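Local coordinates for protein beta-glycosidase (PDB 6T2R) that probably hydrolyses internal galactosidic linkages in mucin O-glycans, as a glycoside hydrolase family 16 endo-acting enzyme from a human gut bacterium, at residues D35-A40 and D256-Y261; P55-T60 and L231-L236; E69-L74 and P250-V255; L97-K102 and P227-I232. All coordinates share one frame; numbering follows the deposited sequence.

Contact 1: residues D35-A40 and D256-Y261; sequences DNFDGA and DWVRHY. With SO4 (sulfate ion), chain B.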
# COMPACT_ATOMS: atom_id res chain seq x y z
N ASP A 35 2.38 2.74 14.03
CA ASP A 35 3.18 3.97 13.85
C ASP A 35 2.21 5.16 13.72
O ASP A 35 1.41 5.15 12.78
CB ASP A 35 4.10 3.79 12.65
CG ASP A 35 5.16 4.86 12.61
OD1 ASP A 35 4.94 5.88 13.26
OD2 ASP A 35 6.21 4.64 11.91
N ASN A 36 2.31 6.14 14.63
CA ASN A 36 1.49 7.39 14.62
C ASN A 36 2.25 8.56 14.01
O ASN A 36 1.72 9.70 14.10
CB ASN A 36 1.01 7.77 16.01
CG ASN A 36 -0.15 6.90 16.40
OD1 ASN A 36 -1.16 6.86 15.70
ND2 ASN A 36 0.03 6.14 17.46
N PHE A 37 3.43 8.31 13.43
CA PHE A 37 4.27 9.35 12.76
C PHE A 37 4.50 10.54 13.72
O PHE A 37 4.25 11.69 13.37
CB PHE A 37 3.60 9.72 11.44
CG PHE A 37 3.50 8.54 10.50
CD1 PHE A 37 4.64 7.89 10.07
CD2 PHE A 37 2.27 8.06 10.09
CE1 PHE A 37 4.55 6.78 9.25
CE2 PHE A 37 2.18 6.96 9.25
CZ PHE A 37 3.33 6.31 8.84
N ASP A 38 4.98 10.24 14.92
CA ASP A 38 5.16 11.23 16.01
C ASP A 38 6.43 12.07 15.84
O ASP A 38 6.38 13.23 16.25
CB ASP A 38 5.29 10.52 17.35
CG ASP A 38 3.97 9.96 17.80
OD1 ASP A 38 2.91 10.53 17.41
OD2 ASP A 38 4.03 8.97 18.52
N GLY A 39 7.51 11.50 15.31
CA GLY A 39 8.85 12.13 15.34
C GLY A 39 9.06 13.32 14.39
O GLY A 39 8.17 13.70 13.61
N ALA A 40 10.26 13.87 14.43
CA ALA A 40 10.81 14.82 13.44
C ALA A 40 10.89 14.15 12.06
O ALA A 40 10.90 14.87 11.05
CB ALA A 40 12.17 15.27 13.93
N ASP A 256 -2.02 9.59 8.74
CA ASP A 256 -2.23 9.69 10.20
C ASP A 256 -1.52 8.53 10.90
O ASP A 256 -0.80 8.81 11.90
CB ASP A 256 -3.73 9.72 10.47
CG ASP A 256 -4.12 10.12 11.88
OD1 ASP A 256 -3.23 10.56 12.64
OD2 ASP A 256 -5.30 9.96 12.19
N TRP A 257 -1.73 7.28 10.45
CA TRP A 257 -1.13 6.10 11.14
C TRP A 257 -1.19 4.82 10.30
O TRP A 257 -1.98 4.73 9.34
CB TRP A 257 -1.73 5.83 12.55
CG TRP A 257 -3.24 5.82 12.66
CD1 TRP A 257 -4.01 6.80 13.25
CD2 TRP A 257 -4.18 4.81 12.23
NE1 TRP A 257 -5.33 6.47 13.17
CE2 TRP A 257 -5.47 5.26 12.57
CE3 TRP A 257 -4.06 3.58 11.57
CZ2 TRP A 257 -6.63 4.53 12.28
CZ3 TRP A 257 -5.20 2.87 11.26
CH2 TRP A 257 -6.46 3.32 11.64
N VAL A 258 -0.40 3.85 10.74
CA VAL A 258 -0.45 2.44 10.29
C VAL A 258 -0.71 1.62 11.53
O VAL A 258 0.02 1.83 12.51
CB VAL A 258 0.85 1.99 9.63
CG1 VAL A 258 0.76 0.55 9.15
CG2 VAL A 258 1.24 2.92 8.49
N ARG A 259 -1.67 0.69 11.46
CA ARG A 259 -1.92 -0.25 12.59
C ARG A 259 -1.93 -1.67 12.05
O ARG A 259 -2.43 -1.91 10.96
CB ARG A 259 -3.21 0.07 13.36
CG ARG A 259 -3.11 1.35 14.17
CD ARG A 259 -4.51 1.84 14.52
NE ARG A 259 -4.49 3.03 15.34
CZ ARG A 259 -5.58 3.69 15.68
NH1 ARG A 259 -6.76 3.26 15.31
NH2 ARG A 259 -5.49 4.78 16.40
N HIS A 260 -1.32 -2.55 12.84
CA HIS A 260 -1.21 -3.98 12.55
C HIS A 260 -1.84 -4.71 13.72
O HIS A 260 -1.43 -4.48 14.84
CB HIS A 260 0.26 -4.32 12.30
CG HIS A 260 0.47 -5.72 11.86
ND1 HIS A 260 -0.41 -6.33 11.04
CD2 HIS A 260 1.45 -6.60 12.14
CE1 HIS A 260 0.02 -7.55 10.80
NE2 HIS A 260 1.16 -7.74 11.48
N TYR A 261 -2.87 -5.52 13.43
CA TYR A 261 -3.55 -6.38 14.41
C TYR A 261 -3.31 -7.86 14.07
O TYR A 261 -3.06 -8.20 12.87
CB TYR A 261 -5.03 -6.06 14.42
CG TYR A 261 -5.41 -4.64 14.77
CD1 TYR A 261 -5.44 -3.62 13.82
CD2 TYR A 261 -5.81 -4.33 16.06
CE1 TYR A 261 -5.84 -2.33 14.15
CE2 TYR A 261 -6.19 -3.04 16.41
CZ TYR A 261 -6.22 -2.04 15.45
OH TYR A 261 -6.65 -0.81 15.85
S SO4 B . 3.65 -9.53 13.19
O1 SO4 B . 3.16 -9.32 11.82
O2 SO4 B . 3.96 -8.24 13.79
O3 SO4 B . 4.84 -10.32 13.13
O4 SO4 B . 2.62 -10.17 13.97

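Contact 2: residues P55-T60 and L231-L236; sequences PDWQNT and LIDMQL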
# COMPACT_ATOMS: atom_id res chain seq x y z
N PRO A 55 9.50 0.51 -13.37
CA PRO A 55 8.04 0.38 -13.54
C PRO A 55 7.33 1.73 -13.37
O PRO A 55 7.91 2.60 -12.71
CB PRO A 55 7.58 -0.63 -12.48
CG PRO A 55 8.86 -1.22 -11.86
CD PRO A 55 10.02 -0.32 -12.27
N ASP A 56 6.14 1.88 -13.97
CA ASP A 56 5.33 3.14 -14.00
C ASP A 56 5.19 3.73 -12.59
O ASP A 56 5.12 4.98 -12.46
CB ASP A 56 3.91 2.93 -14.53
CG ASP A 56 3.78 2.93 -16.04
OD1 ASP A 56 4.82 2.95 -16.71
OD2 ASP A 56 2.63 2.90 -16.54
N TRP A 57 5.11 2.88 -11.57
CA TRP A 57 4.85 3.32 -10.19
C TRP A 57 6.13 3.92 -9.62
O TRP A 57 6.02 4.84 -8.81
CB TRP A 57 4.33 2.17 -9.32
CG TRP A 57 5.38 1.24 -8.81
CD1 TRP A 57 5.80 0.07 -9.37
CD2 TRP A 57 6.14 1.40 -7.61
NE1 TRP A 57 6.75 -0.52 -8.59
CE2 TRP A 57 6.97 0.26 -7.49
CE3 TRP A 57 6.17 2.37 -6.60
CZ2 TRP A 57 7.84 0.08 -6.43
CZ3 TRP A 57 7.05 2.19 -5.55
CH2 TRP A 57 7.85 1.05 -5.45
N GLN A 58 7.28 3.39 -10.03
CA GLN A 58 8.58 3.67 -9.37
C GLN A 58 9.40 4.70 -10.17
O GLN A 58 10.48 5.09 -9.68
CB GLN A 58 9.35 2.37 -9.17
CG GLN A 58 10.19 2.40 -7.92
CD GLN A 58 11.00 1.15 -7.81
OE1 GLN A 58 10.83 0.24 -8.61
NE2 GLN A 58 11.87 1.09 -6.80
N ASN A 59 8.92 5.05 -11.37
CA ASN A 59 9.39 6.13 -12.28
C ASN A 59 9.87 7.41 -11.61
O ASN A 59 10.74 8.07 -12.18
CB ASN A 59 8.22 6.75 -13.04
CG ASN A 59 8.24 6.14 -14.39
OD1 ASN A 59 9.17 5.41 -14.62
ND2 ASN A 59 7.27 6.43 -15.23
N THR A 60 9.12 7.85 -10.62
CA THR A 60 9.19 9.23 -10.09
C THR A 60 9.81 9.23 -8.70
O THR A 60 9.97 10.35 -8.13
CB THR A 60 7.76 9.79 -10.10
OG1 THR A 60 6.94 8.88 -9.35
CG2 THR A 60 7.25 9.98 -11.51
N LEU A 231 4.45 -0.71 1.59
CA LEU A 231 4.81 0.46 0.76
C LEU A 231 3.64 1.44 0.87
O LEU A 231 2.45 1.01 0.72
CB LEU A 231 5.00 0.05 -0.71
CG LEU A 231 6.05 -1.04 -0.99
CD1 LEU A 231 5.44 -2.44 -0.86
CD2 LEU A 231 6.63 -0.88 -2.38
N ILE A 232 3.98 2.71 1.05
CA ILE A 232 3.05 3.87 1.04
C ILE A 232 3.73 4.95 0.20
O ILE A 232 4.86 5.33 0.57
CB ILE A 232 2.74 4.40 2.45
CG1 ILE A 232 2.20 3.29 3.36
CG2 ILE A 232 1.77 5.57 2.32
CD1 ILE A 232 2.05 3.65 4.82
N ASP A 233 3.14 5.35 -0.93
CA ASP A 233 3.92 6.21 -1.83
C ASP A 233 3.00 6.93 -2.79
O ASP A 233 2.03 6.32 -3.28
CB ASP A 233 5.00 5.40 -2.58
CG ASP A 233 4.42 4.40 -3.57
OD1 ASP A 233 3.90 3.35 -3.12
OD2 ASP A 233 4.43 4.71 -4.77
N MET A 234 3.31 8.21 -2.99
CA MET A 234 2.74 9.05 -4.05
C MET A 234 3.31 8.54 -5.37
O MET A 234 4.47 8.04 -5.40
CB MET A 234 3.08 10.53 -3.82
CG MET A 234 2.51 11.48 -4.86
SD MET A 234 0.75 11.29 -5.14
CE MET A 234 0.07 11.90 -3.59
N GLN A 235 2.49 8.66 -6.40
CA GLN A 235 2.77 8.16 -7.75
C GLN A 235 2.15 9.20 -8.70
O GLN A 235 1.05 9.75 -8.38
CB GLN A 235 2.18 6.75 -7.91
CG GLN A 235 2.86 5.72 -7.03
CD GLN A 235 2.29 4.32 -7.06
OE1 GLN A 235 1.25 4.04 -7.66
NE2 GLN A 235 2.95 3.46 -6.35
N LEU A 236 2.84 9.47 -9.80
CA LEU A 236 2.38 10.43 -10.84
C LEU A 236 2.61 9.84 -12.25
O LEU A 236 3.77 9.49 -12.56
CB LEU A 236 3.15 11.75 -10.67
CG LEU A 236 2.67 12.66 -9.54
CD1 LEU A 236 3.61 13.86 -9.38
CD2 LEU A 236 1.23 13.12 -9.78
O HOH W 1 5.02 7.50 -10.35

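Contact 3: residues E69-L74 and P250-V255; sequences EMRNGL and PVEMEV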
# COMPACT_ATOMS: atom_id res chain seq x y z
N GLU A 69 7.38 15.35 4.21
CA GLU A 69 7.15 16.29 5.33
C GLU A 69 6.55 15.53 6.52
O GLU A 69 5.80 14.59 6.29
CB GLU A 69 6.29 17.45 4.88
CG GLU A 69 6.35 18.59 5.86
CD GLU A 69 5.45 19.77 5.53
OE1 GLU A 69 5.23 20.60 6.44
OE2 GLU A 69 4.94 19.82 4.37
N MET A 70 6.97 15.86 7.74
CA MET A 70 6.20 15.56 8.98
C MET A 70 5.52 16.86 9.41
O MET A 70 6.21 17.90 9.50
CB MET A 70 7.10 15.04 10.11
CG MET A 70 8.01 13.95 9.68
SD MET A 70 7.13 12.47 9.09
CE MET A 70 6.59 11.79 10.65
N ARG A 71 4.20 16.84 9.56
CA ARG A 71 3.40 18.04 9.83
C ARG A 71 2.25 17.66 10.76
O ARG A 71 1.38 16.86 10.36
CB ARG A 71 2.88 18.58 8.51
CG ARG A 71 1.98 19.78 8.69
CD ARG A 71 1.83 20.50 7.37
NE ARG A 71 0.85 19.84 6.55
CZ ARG A 71 0.93 19.62 5.24
NH1 ARG A 71 1.99 19.97 4.53
NH2 ARG A 71 -0.08 19.02 4.66
N ASN A 72 2.24 18.20 11.97
CA ASN A 72 1.02 18.14 12.82
C ASN A 72 0.83 16.68 13.27
O ASN A 72 -0.31 16.27 13.30
CB ASN A 72 -0.18 18.65 11.99
CG ASN A 72 -1.37 19.09 12.81
OD1 ASN A 72 -1.32 19.13 14.05
ND2 ASN A 72 -2.44 19.46 12.13
N GLY A 73 1.90 15.91 13.47
CA GLY A 73 1.87 14.45 13.71
C GLY A 73 1.34 13.62 12.54
O GLY A 73 0.98 12.47 12.78
N LEU A 74 1.35 14.17 11.31
CA LEU A 74 1.02 13.47 10.04
C LEU A 74 2.28 13.28 9.18
O LEU A 74 3.07 14.24 8.98
CB LEU A 74 0.04 14.33 9.23
CG LEU A 74 -1.34 14.54 9.84
CD1 LEU A 74 -2.21 15.27 8.85
CD2 LEU A 74 -1.96 13.21 10.26
N PRO A 250 1.88 21.26 -6.70
CA PRO A 250 2.20 19.98 -6.06
C PRO A 250 0.95 19.32 -5.44
O PRO A 250 -0.08 19.96 -5.28
CB PRO A 250 3.21 20.39 -4.98
CG PRO A 250 2.76 21.77 -4.58
CD PRO A 250 2.33 22.40 -5.89
N VAL A 251 1.04 18.02 -5.17
CA VAL A 251 -0.07 17.24 -4.57
C VAL A 251 0.51 16.43 -3.40
O VAL A 251 1.71 16.04 -3.46
CB VAL A 251 -0.76 16.38 -5.63
CG1 VAL A 251 0.12 15.20 -6.06
CG2 VAL A 251 -2.12 15.92 -5.14
N GLU A 252 -0.31 16.25 -2.36
CA GLU A 252 0.09 15.48 -1.16
C GLU A 252 -0.90 14.35 -0.88
O GLU A 252 -2.05 14.40 -1.35
CB GLU A 252 0.07 16.29 0.13
CG GLU A 252 0.30 17.74 -0.04
CD GLU A 252 0.39 18.41 1.31
OE1 GLU A 252 1.36 19.14 1.51
OE2 GLU A 252 -0.44 18.12 2.17
N MET A 253 -0.41 13.34 -0.17
CA MET A 253 -1.23 12.39 0.61
C MET A 253 -0.74 12.55 2.03
O MET A 253 0.47 12.79 2.20
CB MET A 253 -1.07 10.93 0.17
CG MET A 253 0.37 10.45 0.13
SD MET A 253 0.55 8.72 -0.44
CE MET A 253 -0.94 8.01 0.28
N GLU A 254 -1.66 12.53 2.98
CA GLU A 254 -1.37 12.69 4.43
C GLU A 254 -1.69 11.37 5.10
O GLU A 254 -2.80 10.84 4.89
CB GLU A 254 -2.23 13.79 5.04
CG GLU A 254 -2.44 14.96 4.11
CD GLU A 254 -3.42 15.98 4.62
OE1 GLU A 254 -3.17 16.53 5.70
OE2 GLU A 254 -4.44 16.22 3.90
N VAL A 255 -0.75 10.88 5.89
CA VAL A 255 -0.92 9.60 6.61
C VAL A 255 -0.88 9.87 8.11
O VAL A 255 0.17 10.27 8.65
CB VAL A 255 0.15 8.60 6.16
CG1 VAL A 255 -0.15 7.21 6.69
CG2 VAL A 255 0.28 8.60 4.64
O HOH W 2 -1.77 18.81 6.61

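Contact 4: residues L97-K102 and P227-I232; sequences LWTKDK and PQYLLI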
# COMPACT_ATOMS: atom_id res chain seq x y z
N LEU A 97 7.67 5.70 1.20
CA LEU A 97 8.37 4.95 2.26
C LEU A 97 8.01 3.46 2.14
O LEU A 97 6.85 3.14 1.77
CB LEU A 97 7.93 5.46 3.63
CG LEU A 97 8.30 6.90 4.00
CD1 LEU A 97 7.87 7.15 5.44
CD2 LEU A 97 9.79 7.19 3.87
N TRP A 98 8.96 2.59 2.49
CA TRP A 98 8.72 1.13 2.59
C TRP A 98 9.43 0.53 3.80
O TRP A 98 10.33 1.17 4.39
CB TRP A 98 9.04 0.41 1.28
CG TRP A 98 10.47 0.41 0.82
CD1 TRP A 98 11.60 0.63 1.55
CD2 TRP A 98 10.90 0.06 -0.50
NE1 TRP A 98 12.70 0.48 0.75
CE2 TRP A 98 12.30 0.14 -0.51
CE3 TRP A 98 10.22 -0.30 -1.67
CZ2 TRP A 98 13.05 -0.15 -1.64
CZ3 TRP A 98 10.96 -0.56 -2.80
CH2 TRP A 98 12.36 -0.50 -2.78
N THR A 99 8.94 -0.60 4.25
CA THR A 99 9.47 -1.29 5.44
C THR A 99 10.41 -2.40 4.99
O THR A 99 10.76 -3.22 5.85
CB THR A 99 8.40 -1.92 6.33
OG1 THR A 99 7.73 -3.00 5.66
CG2 THR A 99 7.41 -0.91 6.83
N LYS A 100 10.75 -2.43 3.70
CA LYS A 100 11.66 -3.45 3.15
C LYS A 100 12.91 -3.53 4.03
O LYS A 100 13.49 -2.50 4.32
CB LYS A 100 12.08 -3.15 1.72
CG LYS A 100 12.99 -4.22 1.11
CD LYS A 100 13.60 -3.83 -0.22
CE LYS A 100 12.55 -3.69 -1.29
NZ LYS A 100 13.16 -3.74 -2.63
N ASP A 101 13.30 -4.74 4.39
CA ASP A 101 14.55 -5.07 5.13
C ASP A 101 14.45 -4.54 6.56
O ASP A 101 15.43 -4.73 7.25
CB ASP A 101 15.79 -4.53 4.40
CG ASP A 101 16.03 -5.16 3.02
OD1 ASP A 101 15.92 -6.39 2.92
OD2 ASP A 101 16.26 -4.42 2.03
N LYS A 102 13.32 -3.95 6.99
CA LYS A 102 13.21 -3.38 8.37
C LYS A 102 12.02 -3.94 9.16
O LYS A 102 12.20 -4.20 10.35
CB LYS A 102 13.12 -1.86 8.31
CG LYS A 102 14.41 -1.18 7.85
CD LYS A 102 14.39 0.34 7.79
CE LYS A 102 15.80 0.85 7.58
NZ LYS A 102 15.80 2.29 7.31
N PRO A 227 5.45 -13.58 4.78
CA PRO A 227 5.76 -12.28 5.36
C PRO A 227 5.75 -11.19 4.27
O PRO A 227 6.28 -11.42 3.19
CB PRO A 227 7.17 -12.47 5.91
CG PRO A 227 7.27 -13.95 6.16
CD PRO A 227 6.52 -14.57 5.02
N GLN A 228 5.22 -10.02 4.63
CA GLN A 228 5.02 -8.88 3.72
C GLN A 228 5.88 -7.71 4.19
O GLN A 228 6.12 -7.62 5.42
CB GLN A 228 3.52 -8.52 3.72
CG GLN A 228 2.62 -9.71 3.38
CD GLN A 228 2.58 -9.98 1.89
OE1 GLN A 228 2.55 -9.05 1.09
NE2 GLN A 228 2.64 -11.26 1.51
N TYR A 229 6.30 -6.84 3.28
CA TYR A 229 6.67 -5.45 3.62
C TYR A 229 5.63 -4.50 3.02
O TYR A 229 4.96 -4.84 2.01
CB TYR A 229 8.12 -5.15 3.23
CG TYR A 229 8.42 -4.88 1.77
CD1 TYR A 229 8.48 -3.58 1.29
CD2 TYR A 229 8.76 -5.90 0.89
CE1 TYR A 229 8.82 -3.31 -0.02
CE2 TYR A 229 9.10 -5.64 -0.42
CZ TYR A 229 9.15 -4.34 -0.87
OH TYR A 229 9.51 -4.05 -2.15
N LEU A 230 5.51 -3.32 3.64
CA LEU A 230 4.46 -2.32 3.37
C LEU A 230 5.10 -1.15 2.64
O LEU A 230 6.20 -0.76 3.02
CB LEU A 230 3.91 -1.84 4.71
CG LEU A 230 2.87 -0.74 4.61
CD1 LEU A 230 1.69 -1.14 3.72
CD2 LEU A 230 2.38 -0.38 6.01
N LEU A 231 4.45 -0.71 1.59
CA LEU A 231 4.81 0.46 0.76
C LEU A 231 3.64 1.44 0.87
O LEU A 231 2.45 1.01 0.72
CB LEU A 231 5.00 0.05 -0.71
CG LEU A 231 6.05 -1.04 -0.99
CD1 LEU A 231 5.44 -2.44 -0.86
CD2 LEU A 231 6.63 -0.88 -2.38
N ILE A 232 3.98 2.71 1.05
CA ILE A 232 3.05 3.87 1.04
C ILE A 232 3.73 4.95 0.20
O ILE A 232 4.86 5.33 0.57
CB ILE A 232 2.74 4.40 2.45
CG1 ILE A 232 2.20 3.29 3.36
CG2 ILE A 232 1.77 5.57 2.32
CD1 ILE A 232 2.05 3.65 4.82

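Contact 1: residues D35-A40 and D256-Y261
Asp-35 and Val-258 form an antiparallel hydrogen-bonded pair. Asp-35 N donates to Val-258 O at 3.0 Å, and Val-258 N returns the bond to Asp-35 O at the same length. The second carbonyl also takes a CA-H...O contact, Trp-257 CA lying 3.2 Å from Asp-35 O.

An Asx turn follows the last paired residue: Asp-35 OD1 accepts from Phe-37 N at 2.9 Å, on the anti side and 32° out of the carboxylate plane, while OD2 is held by Trp-47. Asp-256 directs its carboxylate to a salt bridge with Arg-113. Farther along, His-260 NE2 donates to O1 of a sulfate ion at 2.6 Å, near the ring plane; His-106 and Gln-262 also bind this ion.

Apolar and ring contacts complete the interface. Phe-37 CG stands beside the backbone N, anti to the carbonyl carbon (chi1 -62°), which aims the ring at the strand: its CD2 edge meets Asp-256 O at 3.6 Å, and CZ reaches Val-258 CG2 at 4.0 Å. Asn-36 runs alongside Trp-257, OD1 3.4 Å from CB, with amide and indole planes 83° apart. Within strand 251-263, the guanidinium of Arg-259 lies over one face of that indole.

The pairing of strands 29-35 and 251-263 gives way to the Asx turn beside a classic beta bulge, in which Asp-256 and Trp-257 both face Arg-113, within the family 16 beta-sandwich jelly roll.

Contact 2: residues P55-T60 and L231-L236
Trp-57 crosses the side chains of Leu-231 and Asp-233 at about a right angle, so that different parts of its six-membered ring meet different partners. CH2 packs against Leu-231 CD2 at 3.8 Å. Two atoms along the ring, Asp-233 OD2 lies at the edge, near the ring plane and 3.4 Å from Trp-57 CE3, with ring and carboxylate planes 62° apart. Gln-235 comes in obliquely, its amide turned 46° from the indole, and sets NE2 3.4 Å from the same CE3 and close to CB. The tryptophan reaches this position with CG between the backbone N and the carbonyl carbon (chi1 81°), which folds the ring back until Gln-58 CB lies over one of its faces. Trp-127 meets the ring edge-to-face.

Asp-233 and Gln-235, two residues apart, both approach the indole. Gln-235 NE2 is modelled implausibly close to Asp-233 OD2, so a bond between them is doubtful in detail. The other carboxylate oxygen, OD1, accepts from Trp-127 NE1.

Away from the ring, Thr-60 brings CG2 to within 3.7 Å of Leu-236 O. A water bridges the segments here: it accepts from Leu-236 N at 3.0 Å, appears to donate to Trp-57 O at 3.2 Å, though more acceptors surround it than it has protons, and is hydrogen-bonded to Thr-60 OG1 at 2.6 Å, an oxygen that also bonds to Thr-94.

No direct hydrogen bond links the two segments, so the loop is tied to the end of strand 228-233 through contacts of the indole and this shared water, while the bond from Trp-127 NE1 helps to position the Asp-233 carboxylate at the ring edge.

Contact 3: residues E69-L74 and P250-V255
Arg-71 NH2 is gripped twice, donating to Glu-252 OE2 at 2.7 Å and to a water at 2.6 Å. With NH1 bonded to Glu-252 OE1 at 3.2 Å, this makes an end-on bidentate salt bridge between the hairpin of strands 68-71 and 74-81, closed by a type I' turn from Arg-71 to Leu-74, and strand 251-263. Both carboxylate oxygens use their syn lone pairs, and the two flat groups are nearly coplanar, 13° apart.

The arginine chain starts with CG anti to the backbone N (chi1 177°) and bends at chi3 (81°), which turns the guanidinium edge toward Glu-252 on strand 251-263, across the intervening strand 74-81. Glu-69 OE2 adds a weak bond to NH1 as part of a salt bridge. Glu-69, Arg-71 and Glu-252 thus form a salt-bridge network, which Lys-78 extends through Glu-69.

Glu-254 joins indirectly: its OE1 accepts from the same water at 2.8 Å, whereas OE2 is engaged by Arg-115 and His-117. Leu-74 lies obliquely across this glutamate, CD1 touching OE1 at 3.5 Å. Beyond it the backbones draw close, Leu-74 CA standing 3.6 Å from Val-255 O in a CA-H...O contact.

Contact 4: residues L97-K102 and P227-I232
Leu-97 and Ile-232 anchor the tight part as an antiparallel hydrogen-bonded pair: Leu-97 N reaches Ile-232 O at 2.9 Å, and Ile-232 N returns to Leu-97 O at 3.0 Å. Trp-98 and Leu-231 follow as a non-hydrogen-bonded pair. Thr-99 N then donates to Leu-230 O, but the reciprocal link is made by a side chain: Leu-230 N bonds to Thr-99 OG1 at 3.0 Å and a nearly straight 169°. The hydroxyl, which is also bonded to Arg-103 O, thus continues the pairing where strand 92-98 has ended.

On the face carrying Trp-98, Tyr-229 and Leu-231, the packing is aromatic. Tyr-229 points its edge at the face of the Trp-98 six-membered ring in an offset edge-to-face pair, centroids 5.6 Å apart and planes at 87°. Leu-231 CD2 abuts the indole edge at CE3, 3.7 Å away.

Toward the partly exposed end the backbone pairing has stopped and side-chain packing takes over. Lys-100 lies alongside Tyr-229, its CB over the ring face, 3.8 Å from the centroid. The bend at chi3 (-66°) carries CE to 3.2 Å from Tyr-229 OH and over one face of Trp-98, so the chain sits in the angle between the rings. The contact ends there, the next residues being exposed and making no contact with 227-232.

Strand 228-233 is flanked by strand 92-98 through this contact and by strand 125-130 on its other edge, while Leu-230 and Ile-232 turn to the opposite face and pack on Val-258 of strand 251-263.

Overall arrangement
Strand 251-263 carries contacts 1 and 3, whose centres lie 13 Å apart; Asp-256 CA touches Leu-74 CD2 at 3.5 Å. Strand 228-233 carries contacts 2 and 4, centres 14 Å apart, which share Leu-231 and Ile-232. The two strands face each other through the apolar interior: Val-258 CG2 of contact 1 meets Ile-232 CD1 at 3.8 Å, and Met-234 CE of contact 2 lies 3.7 Å from Met-253 N of contact 3. The aromatic sides of contacts 2 and 4, with Trp-57 and Trp-98, point away from that interior, consistent with the concave, cleft-bearing side of a family 16 jelly roll. The sulfate beside contact 1 probably comes from the crystallisation liquor.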